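Local coordinates for tubulin-like protein CetZ1 (Haloferax volcanii, PDB 4B46) that is a GTP-binding, tubulin-like cytoskeletal protein that controls cell shape and is essential for developing the rod-shaped cells needed for efficient swimming, at residues A[166-171]-A[283-288]; A[227-232]-A[345-350]; A[13-18]-A[185-190]. All blocks are in the same frame, centred on the assembly; numbering follows the deposited sequence.

How the interactions relate
From the N terminus, residues 13-18 on the first helix of the GTPase domain meet 185-190 on helix 179-198, closing the loop of interaction 3 beside the guanine edge. Inside that loop lies 166-171, the end of strand 163-168, whose partner 283-288 comes far later, so interactions 1 and 3 cross. Interaction 2 opens at 227-232, between the two segments of interaction 1, and closes last, at 345-350; these two cross as well. Interactions 2 and 3 follow one another in series. Interactions 1 and 2 touch through T284 and L285 with T230 and V231; interactions 1 and 3 meet where F167 packs on I186 and I190, and both touch GDP.

Interaction 1 (A[166-171]-A[283-288]); sequences VFDNDA and LTLPCE. With GDP (guanosine-5'-diphosphate), chain B.
T284 joins strand 163-168 through two bonds, one from its side chain and one to its carbonyl. T284 OG1 donates to V166 O at 2.8 Å, nearly along the C=O axis, and D168 N donates to T284 O, also at 2.8 Å, with an N-H...O angle of 168°. With OG1 between backbone N and carbonyl carbon (chi1 59°), the hydroxyl reaches V166 O while CB and CG2 lie against F167, T284 CB standing 3.6 Å from F167 CD2 in an oblique approach to the ring. A valine at T284 would probably leave V166 O without this hydroxyl donor and V231 N without its acceptor.

Beside this pair, V166 CG1 packs on L285 CB at 4.0 Å. Further along, A171 CB presses on P286 CG at 3.5 Å, tighter than ordinary van der Waals contact. A second shell shapes the strand end: D168 OD1 accepts from D170 N at 3.0 Å, an Asx turn at the head of the 3-10 segment 169-171, where A171 N also bonds to D168 O, while D168 OD2 pairs with R354. N169 ND2 donates to GDP N3 at 3.0 Å and N169 OD1 accepts from GDP N2 at 3.2 Å, so the amide pairs with N3 and the exocyclic N2, which flank C2.

The C-terminal-domain loop 283-288 is thus bonded to the GTPase-domain strand end that carries N169, a GTP-binding residue, and to strand 228-237 through T230 and V231. F167 packs on helix 179-198 through I186 and I190, while V166 and D168 touch L137 of strand 131-137.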
loop_
_atom_site.group_PDB
_atom_site.type_symbol
_atom_site.label_atom_id
_atom_site.label_comp_id
_atom_site.label_asym_id
_atom_site.label_seq_id
_atom_site.Cartn_x
_atom_site.Cartn_y
_atom_site.Cartn_z
ATOM N N VAL A 166 0.265 5.373 0.686
ATOM C CA VAL A 166 -1.136 5.752 0.898
ATOM C C VAL A 166 -1.979 5.545 -0.360
ATOM O O VAL A 166 -1.555 5.868 -1.478
ATOM C CB VAL A 166 -1.247 7.219 1.381
ATOM C CG1 VAL A 166 -2.725 7.666 1.535
ATOM C CG2 VAL A 166 -0.483 7.409 2.683
ATOM N N PHE A 167 -3.169 4.989 -0.165
ATOM C CA PHE A 167 -4.197 4.953 -1.195
ATOM C C PHE A 167 -5.441 5.636 -0.630
ATOM O O PHE A 167 -5.939 5.249 0.430
ATOM C CB PHE A 167 -4.507 3.514 -1.629
ATOM C CG PHE A 167 -5.450 3.430 -2.795
ATOM C CD1 PHE A 167 -6.825 3.466 -2.598
ATOM C CD2 PHE A 167 -4.961 3.332 -4.093
ATOM C CE1 PHE A 167 -7.701 3.401 -3.674
ATOM C CE2 PHE A 167 -5.824 3.270 -5.177
ATOM C CZ PHE A 167 -7.200 3.305 -4.965
ATOM N N ASP A 168 -5.938 6.655 -1.327
ATOM C CA ASP A 168 -7.079 7.429 -0.835
ATOM C C ASP A 168 -8.376 7.003 -1.535
ATOM O O ASP A 168 -8.590 7.342 -2.700
ATOM C CB ASP A 168 -6.801 8.926 -1.059
ATOM C CG ASP A 168 -7.807 9.839 -0.358
ATOM O OD1 ASP A 168 -8.812 9.347 0.209
ATOM O OD2 ASP A 168 -7.581 11.068 -0.368
ATOM N N ASN A 169 -9.245 6.268 -0.835
ATOM C CA ASN A 169 -10.545 5.901 -1.412
ATOM C C ASN A 169 -11.322 7.099 -1.940
ATOM O O ASN A 169 -12.086 6.973 -2.892
ATOM C CB ASN A 169 -11.440 5.180 -0.398
ATOM C CG ASN A 169 -11.035 3.733 -0.172
ATOM O OD1 ASN A 169 -10.214 3.170 -0.908
ATOM N ND2 ASN A 169 -11.621 3.119 0.850
ATOM N N ASP A 170 -11.151 8.260 -1.318
ATOM C CA ASP A 170 -11.941 9.421 -1.730
ATOM C C ASP A 170 -11.623 9.858 -3.172
ATOM O O ASP A 170 -12.476 10.416 -3.863
ATOM C CB ASP A 170 -11.750 10.592 -0.764
ATOM C CG ASP A 170 -12.743 11.711 -1.011
ATOM O OD1 ASP A 170 -13.960 11.431 -1.029
ATOM O OD2 ASP A 170 -12.314 12.871 -1.188
ATOM N N ALA A 171 -10.406 9.586 -3.624
ATOM C CA ALA A 171 -10.002 9.962 -4.980
ATOM C C ALA A 171 -10.420 8.906 -5.993
ATOM O O ALA A 171 -10.343 9.130 -7.195
ATOM C CB ALA A 171 -8.488 10.173 -5.045
ATOM N N LEU A 283 -3.163 9.654 -8.998
ATOM C CA LEU A 283 -2.259 9.000 -8.059
ATOM C C LEU A 283 -3.034 8.270 -6.963
ATOM O O LEU A 283 -4.179 8.601 -6.693
ATOM C CB LEU A 283 -1.362 10.051 -7.417
ATOM C CG LEU A 283 -0.619 10.933 -8.427
ATOM C CD1 LEU A 283 0.298 11.869 -7.674
ATOM C CD2 LEU A 283 0.171 10.079 -9.427
ATOM N N THR A 284 -2.402 7.285 -6.331
ATOM C CA THR A 284 -3.033 6.578 -5.215
ATOM C C THR A 284 -3.416 7.593 -4.139
ATOM O O THR A 284 -4.540 7.573 -3.622
ATOM C CB THR A 284 -2.119 5.449 -4.653
ATOM O OG1 THR A 284 -0.870 5.993 -4.205
ATOM C CG2 THR A 284 -1.852 4.394 -5.728
ATOM N N LEU A 285 -2.485 8.499 -3.839
ATOM C CA LEU A 285 -2.756 9.689 -3.037
ATOM C C LEU A 285 -2.515 10.937 -3.880
ATOM O O LEU A 285 -1.379 11.241 -4.215
ATOM C CB LEU A 285 -1.858 9.739 -1.787
ATOM C CG LEU A 285 -1.918 11.047 -0.973
ATOM C CD1 LEU A 285 -3.317 11.298 -0.355
ATOM C CD2 LEU A 285 -0.841 11.065 0.107
ATOM N N PRO A 286 -3.587 11.668 -4.233
ATOM C CA PRO A 286 -3.388 12.877 -5.045
ATOM C C PRO A 286 -2.523 13.911 -4.329
ATOM O O PRO A 286 -2.630 14.083 -3.107
ATOM C CB PRO A 286 -4.814 13.412 -5.250
ATOM C CG PRO A 286 -5.674 12.220 -5.126
ATOM C CD PRO A 286 -5.010 11.339 -4.070
ATOM N N CYS A 287 -1.649 14.562 -5.091
ATOM C CA CYS A 287 -0.766 15.599 -4.577
ATOM C C CYS A 287 -0.041 16.245 -5.747
ATOM O O CYS A 287 -0.149 15.788 -6.880
ATOM C CB CYS A 287 0.256 15.006 -3.596
ATOM S SG CYS A 287 1.373 13.764 -4.304
ATOM N N GLU A 288 0.690 17.317 -5.487
ATOM C CA GLU A 288 1.582 17.846 -6.502
ATOM C C GLU A 288 2.869 17.044 -6.399
ATOM O O GLU A 288 3.352 16.797 -5.302
ATOM C CB GLU A 288 1.836 19.331 -6.286
ATOM C CG GLU A 288 0.658 20.188 -6.747
ATOM C CD GLU A 288 0.750 21.621 -6.281
ATOM O OE1 GLU A 288 0.415 21.888 -5.103
ATOM O OE2 GLU A 288 1.136 22.482 -7.102
HETATM P PB GDP B . -12.125 -2.246 10.599
HETATM O O1B GDP B . -12.753 -1.852 11.905
HETATM O O2B GDP B . -12.288 -3.720 10.303
HETATM O O3B GDP B . -10.672 -1.849 10.640
HETATM O O3A GDP B . -12.916 -1.382 9.511
HETATM P PA GDP B . -12.962 -1.719 7.949
HETATM O O1A GDP B . -11.668 -2.278 7.459
HETATM O O2A GDP B . -14.137 -2.609 7.655
HETATM O "O5'" GDP B . -13.246 -0.249 7.345
HETATM C "C5'" GDP B . -12.257 0.759 7.566
HETATM C "C4'" GDP B . -12.209 1.687 6.366
HETATM O "O4'" GDP B . -11.691 0.996 5.242
HETATM C "C3'" GDP B . -13.594 2.104 5.911
HETATM O "O3'" GDP B . -13.949 3.286 6.616
HETATM C "C2'" GDP B . -13.445 2.340 4.416
HETATM O "O2'" GDP B . -12.883 3.630 4.165
HETATM C "C1'" GDP B . -12.345 1.403 4.020
HETATM N N9 GDP B . -12.737 0.114 3.435
HETATM C C8 GDP B . -13.555 -0.816 3.968
HETATM N N7 GDP B . -13.600 -1.917 3.170
HETATM C C5 GDP B . -12.763 -1.694 2.127
HETATM C C6 GDP B . -12.309 -2.435 0.931
HETATM O O6 GDP B . -12.733 -3.593 0.672
HETATM N N1 GDP B . -11.435 -1.821 0.123
HETATM C C2 GDP B . -10.958 -0.584 0.353
HETATM N N2 GDP B . -10.087 -0.045 -0.533
HETATM N N3 GDP B . -11.318 0.149 1.430
HETATM C C4 GDP B . -12.194 -0.356 2.324
#

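Interaction 2 (A[227-232]-A[345-350]); sequences GVSTVG and LLSGVT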
loop_
_atom_site.group_PDB
_atom_site.type_symbol
_atom_site.label_atom_id
_atom_site.label_comp_id
_atom_site.label_asym_id
_atom_site.label_seq_id
_atom_site.Cartn_x
_atom_site.Cartn_y
_atom_site.Cartn_z
ATOM N N GLY A 227 8.223 9.073 5.784
ATOM C CA GLY A 227 7.097 9.934 5.479
ATOM C C GLY A 227 6.047 9.211 4.667
ATOM O O GLY A 227 5.817 8.026 4.861
ATOM N N VAL A 228 5.429 9.931 3.736
ATOM C CA VAL A 228 4.304 9.422 2.962
ATOM C C VAL A 228 4.707 9.189 1.510
ATOM O O VAL A 228 5.421 10.004 0.928
ATOM C CB VAL A 228 3.143 10.445 3.003
ATOM C CG1 VAL A 228 2.027 10.038 2.064
ATOM C CG2 VAL A 228 2.619 10.597 4.424
ATOM N N SER A 229 4.249 8.086 0.921
ATOM C CA SER A 229 4.475 7.842 -0.502
ATOM C C SER A 229 3.183 7.709 -1.290
ATOM O O SER A 229 2.147 7.336 -0.749
ATOM C CB SER A 229 5.334 6.601 -0.730
ATOM O OG SER A 229 6.592 6.761 -0.117
ATOM N N THR A 230 3.268 8.006 -2.580
ATOM C CA THR A 230 2.125 7.911 -3.482
ATOM C C THR A 230 2.583 7.210 -4.757
ATOM O O THR A 230 3.769 7.248 -5.111
ATOM C CB THR A 230 1.528 9.313 -3.791
ATOM O OG1 THR A 230 0.318 9.189 -4.564
ATOM C CG2 THR A 230 2.534 10.204 -4.547
ATOM N N VAL A 231 1.654 6.556 -5.448
ATOM C CA VAL A 231 2.006 5.833 -6.662
ATOM C C VAL A 231 1.211 6.290 -7.889
ATOM O O VAL A 231 -0.013 6.398 -7.840
ATOM C CB VAL A 231 1.864 4.300 -6.457
ATOM C CG1 VAL A 231 1.923 3.560 -7.773
ATOM C CG2 VAL A 231 2.959 3.797 -5.516
ATOM N N GLY A 232 1.924 6.562 -8.986
ATOM C CA GLY A 232 1.288 6.845 -10.263
ATOM C C GLY A 232 1.356 5.617 -11.142
ATOM O O GLY A 232 2.244 4.782 -10.961
ATOM N N LEU A 345 6.839 5.587 -8.273
ATOM C CA LEU A 345 6.737 5.661 -6.829
ATOM C C LEU A 345 7.379 6.969 -6.426
ATOM O O LEU A 345 8.523 7.244 -6.801
ATOM C CB LEU A 345 7.475 4.481 -6.181
ATOM C CG LEU A 345 7.773 4.572 -4.683
ATOM C CD1 LEU A 345 6.483 4.648 -3.848
ATOM C CD2 LEU A 345 8.661 3.399 -4.222
ATOM N N LEU A 346 6.621 7.795 -5.711
ATOM C CA LEU A 346 7.120 9.063 -5.211
ATOM C C LEU A 346 7.099 9.000 -3.696
ATOM O O LEU A 346 6.040 8.845 -3.091
ATOM C CB LEU A 346 6.257 10.228 -5.709
ATOM C CG LEU A 346 6.201 10.409 -7.226
ATOM C CD1 LEU A 346 5.185 11.479 -7.604
ATOM C CD2 LEU A 346 7.575 10.773 -7.780
ATOM N N SER A 347 8.276 9.092 -3.086
ATOM C CA SER A 347 8.381 8.958 -1.647
ATOM C C SER A 347 8.726 10.299 -1.039
ATOM O O SER A 347 9.490 11.054 -1.616
ATOM C CB SER A 347 9.423 7.895 -1.287
ATOM O OG SER A 347 9.866 8.035 0.058
ATOM N N GLY A 348 8.143 10.602 0.117
ATOM C CA GLY A 348 8.462 11.839 0.803
ATOM C C GLY A 348 7.728 13.032 0.216
ATOM O O GLY A 348 8.269 14.141 0.145
ATOM N N VAL A 349 6.494 12.811 -0.225
ATOM C CA VAL A 349 5.692 13.916 -0.743
ATOM C C VAL A 349 5.275 14.837 0.399
ATOM O O VAL A 349 5.084 14.388 1.530
ATOM C CB VAL A 349 4.463 13.426 -1.535
ATOM C CG1 VAL A 349 4.906 12.745 -2.827
ATOM C CG2 VAL A 349 3.602 12.499 -0.681
ATOM N N THR A 350 5.161 16.128 0.099
ATOM C CA THR A 350 4.867 17.138 1.112
ATOM C C THR A 350 3.826 18.144 0.612
ATOM O O THR A 350 3.504 18.181 -0.580
ATOM C CB THR A 350 6.132 17.922 1.506
ATOM O OG1 THR A 350 6.732 18.472 0.325
ATOM C CG2 THR A 350 7.139 17.019 2.207
HETATM O O HOH W 1 6.266 12.707 3.359
#
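V228 O is gripped by two successive backbone amides, G348 N at 2.9 Å and V349 N at 3.2 Å, where strand 228-237 runs antiparallel to strand 339-347 in the central mixed sheet. The donors arrive differently: G348 N lies 35° out of the carbonyl plane, V349 N almost in line with the C=O bond.

Regular pairing follows. T230 and L346 form a hydrogen-bonded pair, with T230 N to L346 O at 2.9 Å and L346 N to T230 O at 3.0 Å; the flanking pairs S229 with S347 and V231 with L345 are non-hydrogen-bonded. At 80° the phi of G348 is positive, a turn of the backbone easily adopted by glycine.

With OG1 anti to the backbone N (chi1 -174°), T230 turns its methyl CG2 to L346 CB, which lies beside it, and to V349 CG1, met at about a right angle, while T230 OG1 bonds to L285 O. On the other face, L345 CD1 touches both S229 CB and V231 CG2, and S229 OG pairs with N163 OD1 of the neighbouring strand. One water also bridges the segments, accepting from V228 N at 2.9 Å and donating to V349 O at 2.8 Å.

Interaction 3 (A[13-18]-A[185-190]); sequences GKVVDK and EINEEI. With GDP (guanosine-5'-diphosphate), chain B.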
loop_
_atom_site.group_PDB
_atom_site.type_symbol
_atom_site.label_atom_id
_atom_site.label_comp_id
_atom_site.label_asym_id
_atom_site.label_seq_id
_atom_site.Cartn_x
_atom_site.Cartn_y
_atom_site.Cartn_z
ATOM N N GLY A 13 -7.655 -6.920 5.296
ATOM C CA GLY A 13 -7.798 -8.336 5.030
ATOM C C GLY A 13 -8.164 -8.634 3.586
ATOM O O GLY A 13 -7.574 -9.522 2.956
ATOM N N LYS A 14 -9.142 -7.900 3.061
ATOM C CA LYS A 14 -9.611 -8.119 1.693
ATOM C C LYS A 14 -8.534 -7.740 0.671
ATOM O O LYS A 14 -8.382 -8.386 -0.368
ATOM C CB LYS A 14 -10.908 -7.339 1.430
ATOM C CG LYS A 14 -12.116 -7.887 2.195
ATOM C CD LYS A 14 -13.281 -6.913 2.186
ATOM C CE LYS A 14 -13.790 -6.650 0.782
ATOM N NZ LYS A 14 -14.904 -5.647 0.778
ATOM N N VAL A 15 -7.787 -6.691 0.969
ATOM C CA VAL A 15 -6.731 -6.253 0.063
ATOM C C VAL A 15 -5.583 -7.265 0.017
ATOM O O VAL A 15 -5.117 -7.628 -1.068
ATOM C CB VAL A 15 -6.249 -4.832 0.420
ATOM C CG1 VAL A 15 -4.966 -4.461 -0.367
ATOM C CG2 VAL A 15 -7.383 -3.830 0.142
ATOM N N VAL A 16 -5.152 -7.739 1.184
ATOM C CA VAL A 16 -4.110 -8.763 1.243
ATOM C C VAL A 16 -4.564 -10.053 0.566
ATOM O O VAL A 16 -3.795 -10.677 -0.174
ATOM C CB VAL A 16 -3.629 -9.028 2.679
ATOM C CG1 VAL A 16 -2.665 -10.245 2.720
ATOM C CG2 VAL A 16 -2.928 -7.795 3.219
ATOM N N ASP A 17 -5.822 -10.428 0.793
ATOM C CA ASP A 17 -6.418 -11.595 0.145
ATOM C C ASP A 17 -6.310 -11.466 -1.383
ATOM O O ASP A 17 -5.936 -12.415 -2.078
ATOM C CB ASP A 17 -7.890 -11.726 0.557
ATOM C CG ASP A 17 -8.372 -13.176 0.625
ATOM O OD1 ASP A 17 -7.581 -14.067 1.002
ATOM O OD2 ASP A 17 -9.564 -13.419 0.326
ATOM N N LYS A 18 -6.636 -10.289 -1.903
ATOM C CA LYS A 18 -6.591 -10.059 -3.347
ATOM C C LYS A 18 -5.158 -10.011 -3.865
ATOM O O LYS A 18 -4.880 -10.443 -4.976
ATOM C CB LYS A 18 -7.319 -8.770 -3.714
ATOM C CG LYS A 18 -7.497 -8.589 -5.206
ATOM C CD LYS A 18 -8.857 -7.999 -5.510
ATOM C CE LYS A 18 -9.400 -8.533 -6.819
ATOM N NZ LYS A 18 -10.833 -8.162 -6.987
ATOM N N GLU A 185 -13.771 -3.140 -7.130
ATOM C CA GLU A 185 -13.032 -2.509 -8.214
ATOM C C GLU A 185 -11.870 -1.712 -7.667
ATOM O O GLU A 185 -10.777 -1.749 -8.228
ATOM C CB GLU A 185 -13.956 -1.653 -9.089
ATOM C CG GLU A 185 -15.030 -2.491 -9.753
ATOM C CD GLU A 185 -16.065 -1.668 -10.495
ATOM O OE1 GLU A 185 -15.943 -0.423 -10.530
ATOM O OE2 GLU A 185 -17.008 -2.272 -11.044
ATOM N N ILE A 186 -12.086 -1.018 -6.552
ATOM C CA ILE A 186 -10.989 -0.287 -5.913
ATOM C C ILE A 186 -9.848 -1.217 -5.493
ATOM O O ILE A 186 -8.668 -0.914 -5.720
ATOM C CB ILE A 186 -11.468 0.540 -4.713
ATOM C CG1 ILE A 186 -12.335 1.711 -5.194
ATOM C CG2 ILE A 186 -10.275 1.054 -3.904
ATOM C CD1 ILE A 186 -13.133 2.403 -4.083
ATOM N N ASN A 187 -10.195 -2.358 -4.908
ATOM C CA ASN A 187 -9.166 -3.313 -4.493
ATOM C C ASN A 187 -8.348 -3.855 -5.669
ATOM O O ASN A 187 -7.166 -4.134 -5.514
ATOM C CB ASN A 187 -9.769 -4.466 -3.677
ATOM C CG ASN A 187 -10.351 -3.999 -2.352
ATOM O OD1 ASN A 187 -10.110 -2.873 -1.921
ATOM N ND2 ASN A 187 -11.108 -4.874 -1.691
ATOM N N GLU A 188 -8.979 -4.005 -6.832
ATOM C CA GLU A 188 -8.266 -4.380 -8.057
ATOM C C GLU A 188 -7.271 -3.300 -8.459
ATOM O O GLU A 188 -6.140 -3.592 -8.840
ATOM C CB GLU A 188 -9.248 -4.587 -9.208
ATOM C CG GLU A 188 -10.011 -5.891 -9.171
ATOM C CD GLU A 188 -9.267 -7.022 -9.862
ATOM O OE1 GLU A 188 -8.071 -6.845 -10.186
ATOM O OE2 GLU A 188 -9.880 -8.090 -10.080
ATOM N N GLU A 189 -7.712 -2.049 -8.378
ATOM C CA GLU A 189 -6.861 -0.905 -8.693
ATOM C C GLU A 189 -5.669 -0.823 -7.745
ATOM O O GLU A 189 -4.546 -0.521 -8.158
ATOM C CB GLU A 189 -7.682 0.390 -8.656
ATOM C CG GLU A 189 -8.751 0.435 -9.762
ATOM C CD GLU A 189 -9.711 1.601 -9.631
ATOM O OE1 GLU A 189 -10.193 1.877 -8.514
ATOM O OE2 GLU A 189 -9.991 2.244 -10.657
ATOM N N ILE A 190 -5.918 -1.094 -6.470
ATOM C CA ILE A 190 -4.861 -1.069 -5.471
ATOM C C ILE A 190 -3.815 -2.133 -5.795
ATOM O O ILE A 190 -2.617 -1.848 -5.877
ATOM C CB ILE A 190 -5.434 -1.306 -4.058
ATOM C CG1 ILE A 190 -6.248 -0.082 -3.602
ATOM C CG2 ILE A 190 -4.326 -1.656 -3.081
ATOM C CD1 ILE A 190 -7.002 -0.278 -2.276
HETATM P PB GDP B . -12.125 -2.246 10.599
HETATM O O1B GDP B . -12.753 -1.852 11.905
HETATM O O2B GDP B . -12.288 -3.720 10.303
HETATM O O3B GDP B . -10.672 -1.849 10.640
HETATM O O3A GDP B . -12.916 -1.382 9.511
HETATM P PA GDP B . -12.962 -1.719 7.949
HETATM O O1A GDP B . -11.668 -2.278 7.459
HETATM O O2A GDP B . -14.137 -2.609 7.655
HETATM O "O5'" GDP B . -13.246 -0.249 7.345
HETATM C "C5'" GDP B . -12.257 0.759 7.566
HETATM C "C4'" GDP B . -12.209 1.687 6.366
HETATM O "O4'" GDP B . -11.691 0.996 5.242
HETATM C "C3'" GDP B . -13.594 2.104 5.911
HETATM O "O3'" GDP B . -13.949 3.286 6.616
HETATM C "C2'" GDP B . -13.445 2.340 4.416
HETATM O "O2'" GDP B . -12.883 3.630 4.165
HETATM C "C1'" GDP B . -12.345 1.403 4.020
HETATM N N9 GDP B . -12.737 0.114 3.435
HETATM C C8 GDP B . -13.555 -0.816 3.968
HETATM N N7 GDP B . -13.600 -1.917 3.170
HETATM C C5 GDP B . -12.763 -1.694 2.127
HETATM C C6 GDP B . -12.309 -2.435 0.931
HETATM O O6 GDP B . -12.733 -3.593 0.672
HETATM N N1 GDP B . -11.435 -1.821 0.123
HETATM C C2 GDP B . -10.958 -0.584 0.353
HETATM N N2 GDP B . -10.087 -0.045 -0.533
HETATM N N3 GDP B . -11.318 0.149 1.430
HETATM C C4 GDP B . -12.194 -0.356 2.324
#
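K14 and N187 come together at the O6/N1 edge of the guanine of GDP, where helix 9-26, the first helix of the Rossmann-like GTPase domain, meets helix 179-198; the short segments cross at -56° with their axes 9.7 Å apart. The N187 amide pairs with the base through both its ends. N187 OD1 accepts from GDP N1 at 2.7 Å with an N-H...O angle of 161°, and more weakly from GDP N2, while N187 ND2 donates to GDP O6 at 3.1 Å. This is a pairing that suits the keto oxygen and ring N-H, and is consistent with recognition of guanine. O6 also takes a bond from K14 NZ, although the position of this ammonium is less certain. The K14 chain bends at its third torsion, turning CE and NZ to O6.

V15 backs the amide: V15 CG2 lies 3.6 Å from N187 OD1, and V15 CG1 packs on I190 CG2. I186 CG2 and I190 CD1 each lie 3.6 Å from GDP N2.

Toward the partly exposed side, K18 lays its CD against N187 CB and reaches E188. A bend in the glutamate (chi2 -88°) brings its carboxylate back to the lysine, giving a salt bridge whose hydrogen bond, K18 NZ to E188 OE2 at 3.2 Å, is weak.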